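Local atomic coordinates of SIRV1 hypothetical protein ORF119 (Sulfolobus islandicus rudivirus 1 variant xx, PDB entry 2X3G), a protein that is of unknown function but folds as a small viral alpha/beta protein around an antiparallel sheet, with two chains in the assembly. Residues Tyr65-Phe70 against Lys82-His87. Sequence-based numbering, arbitrary orientation.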
loop_
_atom_site.group_PDB
_atom_site.type_symbol
_atom_site.label_atom_id
_atom_site.label_comp_id
_atom_site.label_asym_id
_atom_site.label_seq_id
_atom_site.Cartn_x
_atom_site.Cartn_y
_atom_site.Cartn_z
ATOM N N TYR A 65 12.324 1.903 -2.956
ATOM C CA TYR A 65 11.791 3.264 -2.866
ATOM C C TYR A 65 11.521 3.810 -4.261
ATOM O O TYR A 65 12.284 3.560 -5.175
ATOM C CB TYR A 65 12.789 4.230 -2.217
ATOM C CG TYR A 65 13.392 3.857 -0.877
ATOM C CD1 TYR A 65 14.697 4.245 -0.571
ATOM C CD2 TYR A 65 12.673 3.166 0.088
ATOM C CE1 TYR A 65 15.277 3.950 0.642
ATOM C CE2 TYR A 65 13.234 2.866 1.307
ATOM C CZ TYR A 65 14.545 3.262 1.580
ATOM O OH TYR A 65 15.126 2.981 2.781
ATOM N N HIS A 66 10.452 4.573 -4.412
ATOM C CA HIS A 66 10.215 5.345 -5.635
ATOM C C HIS A 66 10.028 6.784 -5.217
ATOM O O HIS A 66 9.334 7.057 -4.248
ATOM C CB HIS A 66 8.976 4.871 -6.403
ATOM C CG HIS A 66 9.036 3.454 -6.856
ATOM N ND1 HIS A 66 9.901 3.016 -7.837
ATOM C CD2 HIS A 66 8.331 2.370 -6.463
ATOM C CE1 HIS A 66 9.725 1.722 -8.026
ATOM N NE2 HIS A 66 8.784 1.305 -7.200
ATOM N N ILE A 67 10.644 7.699 -5.957
ATOM C CA ILE A 67 10.631 9.094 -5.610
ATOM C C ILE A 67 10.399 9.930 -6.859
ATOM O O ILE A 67 11.073 9.724 -7.858
ATOM C CB ILE A 67 11.968 9.499 -4.954
ATOM C CG1 ILE A 67 12.251 8.658 -3.706
ATOM C CG2 ILE A 67 11.964 10.961 -4.543
ATOM C CD1 ILE A 67 13.472 9.140 -2.932
ATOM N N LEU A 68 9.434 10.853 -6.800
ATOM C CA LEU A 68 9.350 11.942 -7.779
ATOM C C LEU A 68 9.866 13.226 -7.173
ATOM O O LEU A 68 9.469 13.618 -6.076
ATOM C CB LEU A 68 7.925 12.201 -8.239
ATOM C CG LEU A 68 7.319 11.226 -9.202
ATOM C CD1 LEU A 68 5.869 11.661 -9.435
ATOM C CD2 LEU A 68 8.096 11.183 -10.500
ATOM N N VAL A 69 10.770 13.862 -7.893
ATOM C CA VAL A 69 11.323 15.157 -7.495
ATOM C C VAL A 69 10.887 16.152 -8.579
ATOM O O VAL A 69 11.179 15.968 -9.753
ATOM C CB VAL A 69 12.856 15.101 -7.364
ATOM C CG1 VAL A 69 13.446 16.510 -7.148
ATOM C CG2 VAL A 69 13.281 14.157 -6.214
ATOM N N PHE A 70 10.158 17.172 -8.167
ATOM C CA PHE A 70 9.799 18.296 -9.020
ATOM C C PHE A 70 10.663 19.495 -8.656
ATOM O O PHE A 70 10.643 19.942 -7.524
ATOM C CB PHE A 70 8.353 18.647 -8.768
ATOM C CG PHE A 70 7.433 17.495 -8.932
ATOM C CD1 PHE A 70 7.034 16.738 -7.826
ATOM C CD2 PHE A 70 6.954 17.143 -10.188
ATOM C CE1 PHE A 70 6.163 15.676 -7.976
ATOM C CE2 PHE A 70 6.086 16.105 -10.337
ATOM C CZ PHE A 70 5.690 15.353 -9.229
ATOM N N LYS A 82 24.714 9.983 -3.002
ATOM C CA LYS A 82 25.312 10.313 -1.699
ATOM C C LYS A 82 24.245 10.384 -0.595
ATOM O O LYS A 82 24.525 10.062 0.575
ATOM C CB LYS A 82 26.132 11.611 -1.778
ATOM C CG LYS A 82 26.456 12.230 -0.436
ATOM C CD LYS A 82 27.674 13.136 -0.486
ATOM C CE LYS A 82 27.962 13.715 0.900
ATOM N NZ LYS A 82 29.306 14.335 0.967
ATOM N N HIS A 83 23.030 10.776 -0.973
ATOM C CA HIS A 83 21.926 10.875 -0.019
ATOM C C HIS A 83 21.001 9.668 -0.027
ATOM O O HIS A 83 19.857 9.744 0.437
ATOM C CB HIS A 83 21.143 12.160 -0.276
ATOM C CG HIS A 83 21.931 13.391 0.020
ATOM N ND1 HIS A 83 22.547 14.135 -0.962
ATOM C CD2 HIS A 83 22.235 13.988 1.193
ATOM C CE1 HIS A 83 23.178 15.152 -0.405
ATOM N NE2 HIS A 83 23.014 15.079 0.902
HETATM N N MSE A 84 21.496 8.547 -0.540
HETATM C CA MSE A 84 20.745 7.300 -0.535
HETATM C C MSE A 84 21.622 6.224 0.077
HETATM O O MSE A 84 22.848 6.394 0.154
HETATM C CB MSE A 84 20.285 6.929 -1.956
HETATM C CG MSE A 84 19.035 7.655 -2.429
HETATM SE SE MSE A 84 17.425 7.124 -1.423
HETATM C CE MSE A 84 16.665 8.884 -1.020
ATOM N N PRO A 85 21.004 5.124 0.549
ATOM C CA PRO A 85 21.761 4.065 1.214
ATOM C C PRO A 85 22.927 3.569 0.380
ATOM O O PRO A 85 22.834 3.506 -0.846
ATOM C CB PRO A 85 20.722 2.950 1.406
ATOM C CG PRO A 85 19.428 3.663 1.478
ATOM C CD PRO A 85 19.560 4.813 0.508
ATOM N N SER A 86 24.020 3.245 1.062
ATOM C CA SER A 86 25.218 2.757 0.418
ATOM C C SER A 86 24.919 1.501 -0.420
ATOM O O SER A 86 24.163 0.627 0.001
ATOM C CB SER A 86 26.281 2.477 1.474
ATOM O OG SER A 86 27.505 2.116 0.873
ATOM N N HIS A 87 25.487 1.454 -1.621
ATOM C CA HIS A 87 25.356 0.318 -2.516
ATOM C C HIS A 87 23.918 0.084 -2.990
ATOM O O HIS A 87 23.557 -1.039 -3.338
ATOM C CB HIS A 87 25.932 -0.951 -1.868
ATOM C CG HIS A 87 27.355 -0.809 -1.420
ATOM N ND1 HIS A 87 27.701 -0.330 -0.174
ATOM C CD2 HIS A 87 28.520 -1.091 -2.051
ATOM C CE1 HIS A 87 29.019 -0.320 -0.057
ATOM N NE2 HIS A 87 29.539 -0.777 -1.183
#
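Met84, present as selenomethionine, meets Tyr65 in a Met-aromatic contact that joins the loop after helix 77-82 to a central strand of the four-stranded antiparallel sheet. The selenium lies at the edge of the phenol ring, 5.3 Å from its centroid and 76° off the ring normal, and its nearest ring atom is Tyr65 CD1, 4.1 Å from Met84 SE. Farther along the same edge, Pro85 CG approaches Tyr65 CE1 at 4.2 Å, so two successive loop residues border one side of the ring and neither covers its face. The chain of Met84 bends at chi2 (-67°), before the selenium, and again at chi3 about the CG-SE bond, which carries the terminal methyl toward Ile67, two residues along the strand. No hydrogen bond links the two segments; the join is made by side chains, with the backbones well apart, Tyr65 CA and Met84 CA being 10.1 Å from each other.

A second shell of residues packs around both partners. Tyr65 OH is hydrogen-bonded to Thr30 OG1, and its ring also packs edge-to-face with Phe34 of helix 30-44, which should restrict its rotation. Phe37 of that helix touches Met84, placing the loop beside the face of the sheet that helix 30-44 covers. Strand 64-71 is itself held by backbone hydrogen bonds of Tyr65 with Ile21 and of Ile67 with Ile19. On this face Ile67 CG1 lies anti to its carbonyl carbon (chi1 -58°) and extends to CD1, which meets Met84 CE tip to tip at 3.7 Å.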